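Local atomic coordinates of MEM-A1 (Soil metagenome, PDB entry 6E0S), a protein that probably hydrolyses the amide bond of beta-lactam antibiotics with zinc, as a subclass B3 metallo-beta-lactamase. Residues Arg245-Ala248 with Arg249-Glu252; Ile218-Ser221 with Ile222-Ala226; Gly61-Pro64 with Glu65-Pro68. One frame throughout, in Å; residues are numbered along the deposited sequence.

Contact 1: residues Arg245-Ala248 with Arg249-Glu252. With PO4 (phosphate ion), chain D.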
ATOM      1  N   ARG A 245       2.645   4.823 -16.732  1.00 21.93           N
ATOM      2  CA  ARG A 245       2.300   5.832 -17.729  1.00 23.23           C
ATOM      3  C   ARG A 245       2.814   7.208 -17.312  1.00 22.19           C
ATOM      4  O   ARG A 245       3.363   7.949 -18.132  1.00 22.66           O
ATOM      5  CB  ARG A 245       0.786   5.873 -17.967  1.00 25.04           C
ATOM      6  CG  ARG A 245       0.393   7.002 -18.901  1.00 28.52           C
ATOM      7  CD  ARG A 245      -1.103   7.102 -19.156  1.00 32.47           C
ATOM      8  NE  ARG A 245      -1.904   7.290 -17.942  1.00 34.53           N
ATOM      9  CZ  ARG A 245      -1.957   8.412 -17.211  1.00 36.95           C
ATOM     10  NH1 ARG A 245      -1.245   9.485 -17.540  1.00 38.74           N
ATOM     11  NH2 ARG A 245      -2.725   8.459 -16.130  1.00 35.86           N
ATOM     12  N   ARG A 246       2.675   7.551 -16.033  1.00 20.03           N
ATOM     13  CA  ARG A 246       3.140   8.859 -15.575  0.60 19.92           C
ATOM     14  C   ARG A 246       4.664   8.910 -15.507  1.00 19.05           C
ATOM     15  O   ARG A 246       5.278   9.899 -15.916  1.00 18.61           O
ATOM     16  CB  ARG A 246       2.545   9.178 -14.204  0.60 18.93           C
ATOM     17  CG  ARG A 246       1.048   9.463 -14.218  0.60 19.37           C
ATOM     18  CD  ARG A 246       0.568   9.944 -12.825  0.60 18.94           C
ATOM     19  NE  ARG A 246       0.113   8.804 -12.037  0.60 17.57           N
ATOM     20  CZ  ARG A 246       0.555   8.488 -10.824  0.60 16.63           C
ATOM     21  NH1 ARG A 246       1.465   9.250 -10.193  0.60 15.42           N
ATOM     22  NH2 ARG A 246       0.075   7.391 -10.242  0.60 16.56           N
ATOM     23  N   GLN A 247       5.293   7.851 -14.967  1.00 19.10           N
ATOM     24  CA  GLN A 247       6.749   7.848 -14.836  1.00 19.79           C
ATOM     25  C   GLN A 247       7.423   7.930 -16.187  1.00 20.01           C
ATOM     26  O   GLN A 247       8.556   8.418 -16.288  1.00 20.01           O
ATOM     27  CB  GLN A 247       7.219   6.582 -14.119  1.00 21.79           C
ATOM     28  CG  GLN A 247       8.706   6.599 -13.664  1.00 22.30           C
ATOM     29  CD  GLN A 247       9.676   6.084 -14.695  1.00 25.65           C
ATOM     30  OE1 GLN A 247       9.356   5.215 -15.511  1.00 26.50           O
ATOM     31  NE2 GLN A 247      10.877   6.653 -14.694  1.00 27.42           N
ATOM     32  N   ALA A 248       6.750   7.433 -17.228  1.00 19.43           N
ATOM     33  CA  ALA A 248       7.252   7.455 -18.589  1.00 20.82           C
ATOM     34  C   ALA A 248       7.441   8.859 -19.127  1.00 19.94           C
ATOM     35  O   ALA A 248       8.033   9.006 -20.196  1.00 21.25           O
ATOM     36  CB  ALA A 248       6.285   6.681 -19.495  1.00 21.67           C
ATOM     37  N   ARG A 249       6.921   9.875 -18.440  1.00 21.30           N
ATOM     38  CA  ARG A 249       7.105  11.263 -18.817  1.00 25.25           C
ATOM     39  C   ARG A 249       8.118  12.003 -17.946  1.00 23.87           C
ATOM     40  O   ARG A 249       8.362  13.190 -18.212  1.00 23.85           O
ATOM     41  CB  ARG A 249       5.748  11.999 -18.783  1.00 31.16           C
ATOM     42  CG  ARG A 249       4.598  11.252 -19.483  1.00 36.68           C
ATOM     43  CD  ARG A 249       3.348  12.131 -19.690  1.00 42.84           C
ATOM     44  NE  ARG A 249       3.625  13.250 -20.585  1.00 50.16           N
ATOM     45  CZ  ARG A 249       2.833  14.315 -20.737  1.00 56.97           C
ATOM     46  NH1 ARG A 249       1.711  14.427 -20.026  1.00 56.64           N
ATOM     47  NH2 ARG A 249       3.182  15.286 -21.584  1.00 61.29           N
ATOM     48  N   GLN A 250       8.677  11.344 -16.907  1.00 23.01           N
ATOM     49  CA  GLN A 250       9.649  11.984 -16.013  0.57 24.14           C
ATOM     50  C   GLN A 250      10.813  12.560 -16.806  1.00 25.44           C
ATOM     51  O   GLN A 250      11.319  13.647 -16.493  1.00 24.37           O
ATOM     52  CB  GLN A 250      10.149  10.963 -14.968  0.57 23.85           C
ATOM     53  CG  GLN A 250      10.982  11.496 -13.766  0.57 23.45           C
ATOM     54  CD  GLN A 250      11.450  10.376 -12.784  0.57 21.61           C
ATOM     55  OE1 GLN A 250      11.342   9.194 -13.076  0.57 20.06           O
ATOM     56  NE2 GLN A 250      11.989  10.772 -11.630  0.57 19.18           N
ATOM     57  N   ALA A 251      11.249  11.836 -17.836  1.00 26.76           N
ATOM     58  CA  ALA A 251      12.372  12.309 -18.640  1.00 29.15           C
ATOM     59  C   ALA A 251      12.106  13.696 -19.206  1.00 30.45           C
ATOM     60  O   ALA A 251      12.997  14.557 -19.215  1.00 31.48           O
ATOM     61  CB  ALA A 251      12.665  11.315 -19.768  1.00 29.63           C
ATOM     62  N   GLU A 252      10.881  13.936 -19.678  1.00 30.00           N
ATOM     63  CA  GLU A 252      10.574  15.236 -20.256  1.00 30.05           C
ATOM     64  C   GLU A 252      10.164  16.246 -19.194  1.00 29.56           C
ATOM     65  O   GLU A 252      10.482  17.433 -19.317  1.00 31.44           O
ATOM     66  CB  GLU A 252       9.458  15.116 -21.291  1.00 30.52           C
ATOM     67  CG  GLU A 252       9.906  14.644 -22.666  1.00 32.75           C
ATOM     68  CD  GLU A 252      10.243  13.167 -22.682  1.00 32.78           C
ATOM     69  OE1 GLU A 252      11.196  12.780 -23.401  1.00 33.11           O
ATOM     70  OE2 GLU A 252       9.540  12.407 -21.978  1.00 32.13           O
TER
HETATM   71  P   PO4 D 303       0.570   1.538 -16.522  1.00 62.22           P
HETATM   72  O1  PO4 D 303      -0.950   1.662 -16.587  1.00 63.02           O
HETATM   73  O2  PO4 D 303       1.129   2.619 -15.643  1.00 62.08           O
HETATM   74  O3  PO4 D 303       0.905   0.168 -15.958  1.00 62.25           O
HETATM   75  O4  PO4 D 303       1.146   1.694 -17.919  1.00 62.10           O
HETATM   76  O   HOH W   1      10.748   9.080 -18.171  1.00 23.01           O
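Gln247 and Gln250 meet where helix 243-247 gives way to the short helix 250-253, and a type I beta turn from Gln247 to Gln250 makes the junction. Two backbone bonds hold the turn. Gln250 N donates to Gln247 O over 3.0 Å, and Arg249 N donates to Arg246 O, also at 3.0 Å. A water adds a third link: it donates to Gln247 O and accepts from Ala251 N at 2.8 Å. Gln247 O therefore takes two bonds, one from the turn and one from the water. In the turn, the aliphatic part of Arg249 packs back, its CG 3.8 Å from Arg245 O.

The side chains of the same two glutamines repeat the link. In the conformer of Gln250 described here, Gln247 NE2 donates to Gln250 OE1 at 3.0 Å, with an N-H...O angle of 162°. The acceptor lies close to the amide plane of Gln247, yet the two amide planes are almost perpendicular, 89° apart. The bend at the second torsion of Gln247 (chi2 -89°) turns its amide to Gln250, whose chain reaches out straight. Both side chains also touch Phe31 of strand 31-34 and Phe258.

The charged groups look elsewhere. Arg245 NH2 forms a salt bridge with Asp242, and the guanidinium of buried Arg246, in the conformer described, donates to the carbonyls of Leu233, Gly241 and Phe258. A phosphate, probably from the crystallisation liquor, is held at the backbone: Arg245 N donates to its O2 at 2.9 Å.

Contact 2: residues Ile218-Ser221 with Ile222-Ala226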
ATOM      1  N   ILE A 218     -15.946  -1.714   1.534  1.00 22.83           N
ATOM      2  CA  ILE A 218     -15.276  -1.428   0.263  1.00 22.76           C
ATOM      3  C   ILE A 218     -15.895  -0.213  -0.421  1.00 22.88           C
ATOM      4  O   ILE A 218     -15.179   0.603  -1.002  1.00 21.52           O
ATOM      5  CB  ILE A 218     -15.255  -2.671  -0.648  1.00 24.15           C
ATOM      6  CG1 ILE A 218     -14.148  -2.530  -1.688  1.00 24.26           C
ATOM      7  CG2 ILE A 218     -16.554  -2.869  -1.382  1.00 25.02           C
ATOM      8  CD1 ILE A 218     -13.635  -3.908  -2.148  1.00 24.63           C
ATOM      9  N   LYS A 219     -17.225  -0.067  -0.365  1.00 23.33           N
ATOM     10  CA  LYS A 219     -17.860   1.115  -0.940  1.00 24.09           C
ATOM     11  C   LYS A 219     -17.413   2.370  -0.211  1.00 23.24           C
ATOM     12  O   LYS A 219     -17.135   3.407  -0.832  1.00 22.52           O
ATOM     13  CB  LYS A 219     -19.382   0.991  -0.871  1.00 26.70           C
ATOM     14  CG  LYS A 219     -19.980  -0.089  -1.767  1.00 28.03           C
ATOM     15  CD  LYS A 219     -21.493  -0.215  -1.536  1.00 31.66           C
ATOM     16  CE  LYS A 219     -22.218   0.922  -2.237  1.00 35.97           C
ATOM     17  NZ  LYS A 219     -22.057   0.773  -3.731  1.00 38.95           N
ATOM     18  N   LYS A 220     -17.309   2.296   1.115  1.00 24.00           N
ATOM     19  CA  LYS A 220     -16.863   3.484   1.829  1.00 24.59           C
ATOM     20  C   LYS A 220     -15.405   3.816   1.510  1.00 22.88           C
ATOM     21  O   LYS A 220     -15.049   4.995   1.375  1.00 22.84           O
ATOM     22  CB  LYS A 220     -17.058   3.300   3.329  1.00 27.91           C
ATOM     23  CG  LYS A 220     -16.811   4.585   4.104  1.00 31.91           C
ATOM     24  CD  LYS A 220     -16.739   4.336   5.595  1.00 35.53           C
ATOM     25  CE  LYS A 220     -16.473   5.638   6.358  1.00 38.04           C
ATOM     26  NZ  LYS A 220     -15.608   5.349   7.558  1.00 39.99           N
ATOM     27  N   SER A 221     -14.553   2.792   1.381  1.00 19.87           N
ATOM     28  CA  SER A 221     -13.143   3.008   1.063  1.00 18.08           C
ATOM     29  C   SER A 221     -12.979   3.580  -0.343  1.00 18.72           C
ATOM     30  O   SER A 221     -12.127   4.443  -0.564  1.00 18.40           O
ATOM     31  CB  SER A 221     -12.342   1.706   1.198  1.00 18.16           C
ATOM     32  OG  SER A 221     -12.487   1.175   2.497  1.00 17.78           O
ATOM     33  N   ILE A 222     -13.824   3.156  -1.289  1.00 18.90           N
ATOM     34  CA  ILE A 222     -13.780   3.740  -2.625  1.00 20.08           C
ATOM     35  C   ILE A 222     -14.085   5.230  -2.564  1.00 21.26           C
ATOM     36  O   ILE A 222     -13.415   6.048  -3.212  1.00 22.67           O
ATOM     37  CB  ILE A 222     -14.747   2.980  -3.552  1.00 20.75           C
ATOM     38  CG1 ILE A 222     -14.203   1.560  -3.804  1.00 19.81           C
ATOM     39  CG2 ILE A 222     -15.018   3.771  -4.834  1.00 22.86           C
ATOM     40  CD1 ILE A 222     -15.187   0.699  -4.543  1.00 20.87           C
ATOM     41  N   ALA A 223     -15.113   5.611  -1.795  1.00 21.22           N
ATOM     42  CA  ALA A 223     -15.446   7.028  -1.648  1.00 22.68           C
ATOM     43  C   ALA A 223     -14.346   7.788  -0.923  1.00 21.29           C
ATOM     44  O   ALA A 223     -14.042   8.932  -1.278  1.00 20.96           O
ATOM     45  CB  ALA A 223     -16.772   7.205  -0.906  1.00 23.87           C
ATOM     46  N   THR A 224     -13.747   7.175   0.094  1.00 20.87           N
ATOM     47  CA  THR A 224     -12.643   7.803   0.814  1.00 20.17           C
ATOM     48  C   THR A 224     -11.490   8.142  -0.115  1.00 20.26           C
ATOM     49  O   THR A 224     -10.984   9.272  -0.108  1.00 19.04           O
ATOM     50  CB  THR A 224     -12.157   6.897   1.937  1.00 20.12           C
ATOM     51  OG1 THR A 224     -13.166   6.817   2.927  1.00 20.90           O
ATOM     52  CG2 THR A 224     -10.862   7.455   2.588  1.00 20.44           C
ATOM     53  N   VAL A 225     -11.055   7.173  -0.923  1.00 19.83           N
ATOM     54  CA  VAL A 225      -9.912   7.412  -1.798  1.00 19.78           C
ATOM     55  C   VAL A 225     -10.262   8.428  -2.874  1.00 20.47           C
ATOM     56  O   VAL A 225      -9.449   9.295  -3.223  1.00 21.38           O
ATOM     57  CB  VAL A 225      -9.428   6.074  -2.390  1.00 19.29           C
ATOM     58  CG1 VAL A 225      -8.393   6.321  -3.486  1.00 20.74           C
ATOM     59  CG2 VAL A 225      -8.832   5.228  -1.274  1.00 17.82           C
ATOM     60  N   ALA A 226     -11.489   8.368  -3.392  1.00 21.03           N
ATOM     61  CA  ALA A 226     -11.916   9.332  -4.389  1.00 21.44           C
ATOM     62  C   ALA A 226     -11.823  10.758  -3.865  1.00 23.12           C
ATOM     63  O   ALA A 226     -11.558  11.691  -4.645  1.00 24.19           O
ATOM     64  CB  ALA A 226     -13.363   9.038  -4.822  1.00 22.03           C
TER
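Ile222 lays its CG1 over the carbonyl oxygen of Ile218, one turn back, with CG1 only 3.1 Å from Ile218 O. CG1 lies anti to the carbonyl carbon of Ile222 (chi1 -69°), which directs this branch back along the helix. CD1 continues past the same oxygen and ends 4.4 Å from Ile218 CG1, a loose apolar contact. The backbone uses that oxygen too: Ile222 N donates to Ile218 O at 2.9 Å.

Thr224 treats Lys220 in a similar way, but with a polar atom. Its OG1 sits beside its own backbone N and comes within 3.0 Å of Lys220 O. The hydroxyl may donate there, although another acceptor is within reach of its proton. Thr224 N donates to Lys220 O at 2.8 Å. Lys220 itself is exposed, and the start of its aliphatic chain passes near OG1.

All of this is regular alpha-helix. Segments 218-221 and 222-226 are successive parts of helix 214-226, which connects strands 185-192 and 232-235 in a beta-alpha-beta unit. Two further i to i+4 bonds continue the ladder, Ala223 N to Lys219 O and Val225 N to Ser221 O.

The faces of the helix differ. Ile218 and Lys219 touch Leu275 of the C-terminal helix 263-285, while Ile222 and Ala226 touch Ala268 on the same helix. Ser221 and Val225 both meet Leu195. Ser221 is buried, and its OG has the carbonyl oxygens of Pro167 and Asp217 as partners, which must share its one proton. Val225 turns CG2 back onto the carbonyl of this serine, with CG2 3.5 Å from Ser221 O.

Contact 3: residues Gly61-Pro64 with Glu65-Pro68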
ATOM      1  N   GLY A  61       6.405  -4.132   1.826  1.00 16.33           N
ATOM      2  CA  GLY A  61       7.585  -4.946   1.612  1.00 15.98           C
ATOM      3  C   GLY A  61       7.420  -5.880   0.427  1.00 18.25           C
ATOM      4  O   GLY A  61       8.279  -6.740   0.201  1.00 19.44           O
ATOM      5  N   GLY A  62       6.342  -5.723  -0.348  1.00 17.47           N
ATOM      6  CA  GLY A  62       6.167  -6.672  -1.430  1.00 18.42           C
ATOM      7  C   GLY A  62       6.046  -8.086  -0.880  1.00 20.11           C
ATOM      8  O   GLY A  62       5.671  -8.309   0.280  1.00 19.41           O
ATOM      9  N   SER A  63       6.402  -9.052  -1.712  1.00 21.39           N
ATOM     10  CA  SER A  63       6.403 -10.458  -1.318  1.00 22.91           C
ATOM     11  C   SER A  63       7.774 -10.836  -0.782  1.00 23.73           C
ATOM     12  O   SER A  63       8.709 -10.034  -0.826  1.00 22.28           O
ATOM     13  CB  SER A  63       6.014 -11.307  -2.518  1.00 26.04           C
ATOM     14  OG  SER A  63       7.164 -11.623  -3.255  1.00 27.38           O
ATOM     15  N   PRO A  64       7.947 -12.049  -0.236  1.00 24.32           N
ATOM     16  CA  PRO A  64       9.287 -12.430   0.238  1.00 24.01           C
ATOM     17  C   PRO A  64      10.356 -12.263  -0.825  1.00 24.96           C
ATOM     18  O   PRO A  64      11.455 -11.815  -0.510  1.00 24.96           O
ATOM     19  CB  PRO A  64       9.108 -13.902   0.635  1.00 25.44           C
ATOM     20  CG  PRO A  64       7.679 -13.984   1.040  1.00 24.79           C
ATOM     21  CD  PRO A  64       6.940 -13.068   0.120  1.00 24.57           C
ATOM     22  N   GLU A  65      10.044 -12.559  -2.091  1.00 24.19           N
ATOM     23  CA  GLU A  65      11.024 -12.361  -3.161  1.00 24.52           C
ATOM     24  C   GLU A  65      11.343 -10.896  -3.383  1.00 24.82           C
ATOM     25  O   GLU A  65      12.429 -10.574  -3.863  1.00 26.10           O
ATOM     26  CB  GLU A  65      10.497 -12.948  -4.474  1.00 27.56           C
ATOM     27  CG  GLU A  65      10.748 -14.388  -4.655  1.00 31.71           C
ATOM     28  CD  GLU A  65       9.903 -14.984  -5.747  1.00 34.53           C
ATOM     29  OE1 GLU A  65       8.659 -14.848  -5.698  1.00 36.32           O
ATOM     30  OE2 GLU A  65      10.460 -15.613  -6.635  1.00 35.93           O
ATOM     31  N   SER A  66      10.407 -10.000  -3.085  1.00 23.63           N
ATOM     32  CA  SER A  66      10.644  -8.572  -3.294  1.00 23.20           C
ATOM     33  C   SER A  66      11.598  -8.004  -2.265  1.00 20.90           C
ATOM     34  O   SER A  66      12.331  -7.061  -2.569  1.00 21.00           O
ATOM     35  CB  SER A  66       9.343  -7.758  -3.207  1.00 23.63           C
ATOM     36  OG  SER A  66       8.278  -8.388  -3.875  1.00 22.54           O
ATOM     37  N   ALA A  67      11.559  -8.519  -1.032  1.00 19.57           N
ATOM     38  CA  ALA A  67      12.275  -7.871   0.062  1.00 17.37           C
ATOM     39  C   ALA A  67      13.756  -7.623  -0.246  1.00 19.16           C
ATOM     40  O   ALA A  67      14.214  -6.489  -0.057  1.00 18.33           O
ATOM     41  CB  ALA A  67      12.064  -8.685   1.343  1.00 17.70           C
ATOM     42  N   PRO A  68      14.536  -8.574  -0.748  1.00 19.68           N
ATOM     43  CA  PRO A  68      15.953  -8.235  -1.028  1.00 21.20           C
ATOM     44  C   PRO A  68      16.125  -7.206  -2.133  1.00 21.11           C
ATOM     45  O   PRO A  68      17.070  -6.405  -2.071  1.00 20.04           O
ATOM     46  CB  PRO A  68      16.583  -9.585  -1.397  1.00 22.92           C
ATOM     47  CG  PRO A  68      15.443 -10.450  -1.749  1.00 24.39           C
ATOM     48  CD  PRO A  68      14.294 -10.014  -0.903  1.00 21.66           C
TER
HETATM   49  O   HOH W   2       6.647 -13.943  -4.184  1.00 34.89           O
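Ser63 faces Ser66 across the first turn of helix 66-76, and the two form a capping box. From Ser63 the side chain starts at CB, which lies 3.9 Å from Ser66 OG. Its tip, OG, accepts a weak capping bond from Glu65 N at 3.2 Å. The torsion that allows this is chi1 of 88°, which sets OG between the backbone N and the carbonyl carbon and swings it over the start of the helix. The same OG bonds to a water at 2.6 Å. That water donates to Glu65 OE1, so serine and carboxylate are bridged. Asn25 ND2 is a further partner of Ser63 OG.

The return half of the box comes from Ser66. Its OG, anti to its own carbonyl carbon, accepts from Ser63 N at 2.9 Å, with an N-H...O angle of 145°. Asn25 OD1 also bonds to Ser66 OG. One asparagine thus engages both serine hydroxyls.

The carbonyl of Ser63 begins the helical bonding. Ala67 N donates to Ser63 O at 3.2 Å, and Ser66 N adds a weak bond to the same oxygen. Pro64 packs its carbonyl oxygen against Pro68, whose CD is 3.4 Å from Pro64 O. Gly62 has a positive phi of 60°, which favours glycine, and its CA passes 3.7 Å from Ser66 OG.

The cap thus lies between strand 56-59 and helix 66-76. Ser63 and Pro64 touch Asp95 and Phe94 of helix 94-97, Ala67 rests on Glu102 and Leu103 of helix 100-107, and Gly61 bonds through its backbone to His96.

In the fold
From the N terminus, contact 3 comes first. It closes the loop after strand 56-59, in the seven-stranded sheet, and starts helix 66-76. The chain then passes the zinc ligands His91, His93 and His169. Contact 2 follows on helix 214-226, which leads to strand 232-235 of the five-stranded sheet. Contact 1 comes last, at the turn between helices 243-247 and 250-253. The three are in series; none nests in or crosses another. Contacts 2 and 3 lie on opposite sides of the chain's centre, their centres about 28 Å apart. Contact 1 approaches contact 2 to about 11 Å between nearest atoms, without touching.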